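Local coordinates for hypoxic response protein 1 (Mycobacterium tuberculosis, PDB 1Y5H) that is a secreted, dimeric CBS-domain protein of the hypoxic response whose function is unknown, and which does not seem to bind AMP, at residues M54-D57 and R58-V61; I119-E122 and A123-A126. All coordinates share one frame; numbering follows the deposited sequence.

Contact 1. Residues M54-D57 and R58-V61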
loop_
_atom_site.group_PDB
_atom_site.type_symbol
_atom_site.label_atom_id
_atom_site.label_comp_id
_atom_site.label_asym_id
_atom_site.label_seq_id
_atom_site.Cartn_x
_atom_site.Cartn_y
_atom_site.Cartn_z
HETATM N N MSE A 54 -2.691 10.618 9.791
HETATM C CA MSE A 54 -2.816 9.209 9.437
HETATM C C MSE A 54 -1.506 8.772 8.796
HETATM O O MSE A 54 -0.882 9.534 8.049
HETATM C CB MSE A 54 -3.949 8.985 8.429
HETATM C CG MSE A 54 -5.366 9.188 8.957
HETATM SE SE MSE A 54 -5.950 7.845 10.217
HETATM C CE MSE A 54 -6.054 6.316 9.059
ATOM N N LEU A 55 -1.089 7.550 9.100
ATOM C CA LEU A 55 0.133 6.987 8.541
ATOM C C LEU A 55 -0.270 5.752 7.748
ATOM O O LEU A 55 -0.956 4.880 8.273
ATOM C CB LEU A 55 1.095 6.568 9.657
ATOM C CG LEU A 55 2.414 5.945 9.173
ATOM C CD1 LEU A 55 3.292 7.025 8.555
ATOM C CD2 LEU A 55 3.131 5.272 10.340
ATOM N N THR A 56 0.152 5.672 6.489
ATOM C CA THR A 56 -0.182 4.517 5.668
ATOM C C THR A 56 1.050 3.661 5.417
ATOM O O THR A 56 2.186 4.105 5.617
ATOM C CB THR A 56 -0.761 4.930 4.299
ATOM O OG1 THR A 56 0.248 5.606 3.532
ATOM C CG2 THR A 56 -1.965 5.849 4.487
ATOM N N ASP A 57 0.822 2.426 4.986
ATOM C CA ASP A 57 1.933 1.542 4.698
ATOM C C ASP A 57 2.788 2.119 3.575
ATOM O O ASP A 57 4.020 2.067 3.648
ATOM C CB ASP A 57 1.432 0.126 4.350
ATOM C CG ASP A 57 0.280 0.112 3.341
ATOM O OD1 ASP A 57 -0.282 -0.984 3.140
ATOM O OD2 ASP A 57 -0.065 1.159 2.753
ATOM N N ARG A 58 2.148 2.694 2.557
ATOM C CA ARG A 58 2.903 3.276 1.456
ATOM C C ARG A 58 3.727 4.468 1.940
ATOM O O ARG A 58 4.831 4.699 1.444
ATOM C CB ARG A 58 1.985 3.705 0.307
ATOM C CG ARG A 58 2.768 4.195 -0.896
ATOM C CD ARG A 58 1.928 4.292 -2.156
ATOM N NE ARG A 58 2.716 4.821 -3.269
ATOM C CZ ARG A 58 3.637 4.137 -3.943
ATOM N NH1 ARG A 58 3.898 2.874 -3.632
ATOM N NH2 ARG A 58 4.316 4.726 -4.921
ATOM N N ASP A 59 3.200 5.215 2.912
ATOM C CA ASP A 59 3.920 6.363 3.473
ATOM C C ASP A 59 5.273 5.910 4.018
ATOM O O ASP A 59 6.290 6.561 3.809
ATOM C CB ASP A 59 3.160 6.989 4.651
ATOM C CG ASP A 59 2.023 7.889 4.221
ATOM O OD1 ASP A 59 1.944 8.250 3.025
ATOM O OD2 ASP A 59 1.210 8.253 5.105
ATOM N N ILE A 60 5.260 4.805 4.755
ATOM C CA ILE A 60 6.478 4.269 5.350
ATOM C C ILE A 60 7.512 3.946 4.277
ATOM O O ILE A 60 8.701 4.205 4.446
ATOM C CB ILE A 60 6.168 3.001 6.172
ATOM C CG1 ILE A 60 5.313 3.385 7.390
ATOM C CG2 ILE A 60 7.470 2.314 6.607
ATOM C CD1 ILE A 60 4.912 2.196 8.253
ATOM N N VAL A 61 7.046 3.401 3.162
ATOM C CA VAL A 61 7.943 3.043 2.071
ATOM C C VAL A 61 8.417 4.252 1.269
ATOM O O VAL A 61 9.616 4.413 1.037
ATOM C CB VAL A 61 7.254 2.051 1.098
ATOM C CG1 VAL A 61 8.160 1.759 -0.102
ATOM C CG2 VAL A 61 6.925 0.751 1.824
HETATM O O HOH W 1 -1.085 9.259 5.252
#
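T56 and D59 hold each other by two reciprocal hydrogen bonds where strand 51-56 gives way to helix 57-65. D59 N donates to T56 OG1 at 3.0 Å, and T56 N donates back to D59 OD2 at 3.1 Å. The second bond is nearly straight, 160° at the hydrogen, yet it reaches the oxygen from above the carboxylate plane, 50° out of it. The threonine hydroxyl sits between its own backbone N and carbonyl carbon (chi1 66°), which turns OG1 to the D59 amide. A water bridges the same carboxylate to the strand, lying 2.8 Å from M54 O and close to D59 OD2.

Backbone bonding begins the helix: I60 N donates to T56 O, and V61 N makes a weak bond to D57 O. D57 OD2 also takes a weak, bent bond from R58 N, 2.7 Å away. The charged groups of D57 and R58 meet the second subunit: D57 pairs with R58 of the second subunit, and R58 with D57 of the second subunit, in reciprocal salt bridges.

The apolar contacts run from L55. Its CD2 meets I60 CD1 at 4.1 Å, the two side chains crossing at about a right angle, while L55 CD1 rests 3.9 Å from D59 CB. L55 and I60 also pack on M34 of helix 27-37.

Reciprocal bonding between N-cap and N3 residues defines a capping box, here starting the helix that follows the last strand of the first CBS motif.

Contact 2. Residues I119-E122 and A123-A126; sequences IVTE and ADIA
At T121 the chain passes from strand 115-121 into helix 122-127, and the first turn closes through I125 N to T121 O (3.3 Å) and A126 N to E122 O (3.1 Å). A weak, bent bond from D124 N to T121 O joins them. D124 N also donates to T121 OG1 at 3.0 Å, with an angle of 149° at the hydrogen; this is the capping bond. A123 CB lies beside the same hydroxyl, 3.6 Å from T121 OG1. In return T121 N donates to D124 OD2 at 2.9 Å, nearly straight and on the anti side of the carboxylate, 27° out of its plane. T121 OG1 gives OD2 a further, weak bond, so amide and hydroxyl of one residue grip a single carboxylate oxygen. D124 can reach back because its CG stands beside its own backbone N and anti to the carbonyl carbon (chi1 -71°). The other oxygen, OD1, forms a salt bridge with R127, one turn along the helix.

Apolar contact is lighter. V120 CG1 approaches I125 CG1 at 4.3 Å and D124 CB at 4.2 Å. Both V120 and I125 pack against helix 93-103 and on I13, which joins the turn to that helix and to the N-terminal helix 10-13.

T121 and D124 thus make a capping box in which the buried aspartate has partners for both oxygens. Together with the nearby helix N-terminus, the T121 bonds and R127 would be expected to favour the ionised form of its carboxylate.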
loop_
_atom_site.group_PDB
_atom_site.type_symbol
_atom_site.label_atom_id
_atom_site.label_comp_id
_atom_site.label_asym_id
_atom_site.label_seq_id
_atom_site.Cartn_x
_atom_site.Cartn_y
_atom_site.Cartn_z
ATOM N N ILE A 119 -12.726 5.058 13.796
ATOM C CA ILE A 119 -12.296 5.114 12.402
ATOM C C ILE A 119 -13.456 4.624 11.545
ATOM O O ILE A 119 -14.092 3.621 11.871
ATOM C CB ILE A 119 -11.080 4.180 12.141
ATOM C CG1 ILE A 119 -9.811 4.748 12.789
ATOM C CG2 ILE A 119 -10.892 3.979 10.636
ATOM C CD1 ILE A 119 -9.240 5.988 12.105
ATOM N N VAL A 120 -13.739 5.324 10.452
ATOM C CA VAL A 120 -14.811 4.901 9.564
ATOM C C VAL A 120 -14.212 4.543 8.210
ATOM O O VAL A 120 -13.393 5.288 7.680
ATOM C CB VAL A 120 -15.862 6.011 9.365
ATOM C CG1 VAL A 120 -16.919 5.543 8.380
ATOM C CG2 VAL A 120 -16.511 6.360 10.687
ATOM N N THR A 121 -14.601 3.396 7.662
ATOM C CA THR A 121 -14.089 2.979 6.357
ATOM C C THR A 121 -15.181 3.102 5.307
ATOM O O THR A 121 -16.361 3.200 5.628
ATOM C CB THR A 121 -13.609 1.509 6.351
ATOM O OG1 THR A 121 -14.741 0.628 6.377
ATOM C CG2 THR A 121 -12.723 1.236 7.555
ATOM N N GLU A 122 -14.775 3.086 4.045
ATOM C CA GLU A 122 -15.727 3.188 2.953
ATOM C C GLU A 122 -16.662 1.984 3.004
ATOM O O GLU A 122 -17.848 2.096 2.702
ATOM C CB GLU A 122 -14.983 3.238 1.622
ATOM C CG GLU A 122 -15.817 3.784 0.486
ATOM C CD GLU A 122 -14.986 4.114 -0.736
ATOM O OE1 GLU A 122 -14.359 3.190 -1.297
ATOM O OE2 GLU A 122 -14.961 5.300 -1.134
ATOM N N ALA A 123 -16.125 0.836 3.408
ATOM C CA ALA A 123 -16.920 -0.387 3.510
ATOM C C ALA A 123 -17.999 -0.232 4.577
ATOM O O ALA A 123 -19.105 -0.757 4.431
ATOM C CB ALA A 123 -16.023 -1.569 3.837
ATOM N N ASP A 124 -17.678 0.482 5.652
ATOM C CA ASP A 124 -18.645 0.720 6.716
ATOM C C ASP A 124 -19.829 1.503 6.153
ATOM O O ASP A 124 -20.981 1.234 6.487
ATOM C CB ASP A 124 -18.018 1.520 7.866
ATOM C CG ASP A 124 -17.011 0.715 8.665
ATOM O OD1 ASP A 124 -17.259 -0.486 8.892
ATOM O OD2 ASP A 124 -15.980 1.292 9.082
ATOM N N ILE A 125 -19.537 2.481 5.301
ATOM C CA ILE A 125 -20.586 3.295 4.696
ATOM C C ILE A 125 -21.482 2.437 3.807
ATOM O O ILE A 125 -22.708 2.548 3.859
ATOM C CB ILE A 125 -19.980 4.455 3.866
ATOM C CG1 ILE A 125 -19.234 5.416 4.797
ATOM C CG2 ILE A 125 -21.080 5.199 3.123
ATOM C CD1 ILE A 125 -18.521 6.550 4.083
ATOM N N ALA A 126 -20.869 1.577 3.001
ATOM C CA ALA A 126 -21.622 0.703 2.106
ATOM C C ALA A 126 -22.547 -0.242 2.870
ATOM O O ALA A 126 -23.668 -0.518 2.435
ATOM C CB ALA A 126 -20.663 -0.099 1.236
#

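How the contacts relate
Contacts 1 and 2 are equivalent strand-to-helix junctions, one in each CBS motif, with centres about 20 Å apart. In both, a threonine N-cap and an aspartate three residues on form the capping box, but the surroundings differ: residues 54-61 take part in the dimer interface, whereas residues 119-126 touch no other chain of the assembly. The incoming strands meet through M54 SE and I119 CD1, 4.2 Å apart, and both side chains rest on R107 and P109. Of the histidines inferred to bind zinc, H128 is the closer, its side chain about 5 Å from that of D124; that of H103 is about 9 Å from the M54 side chain.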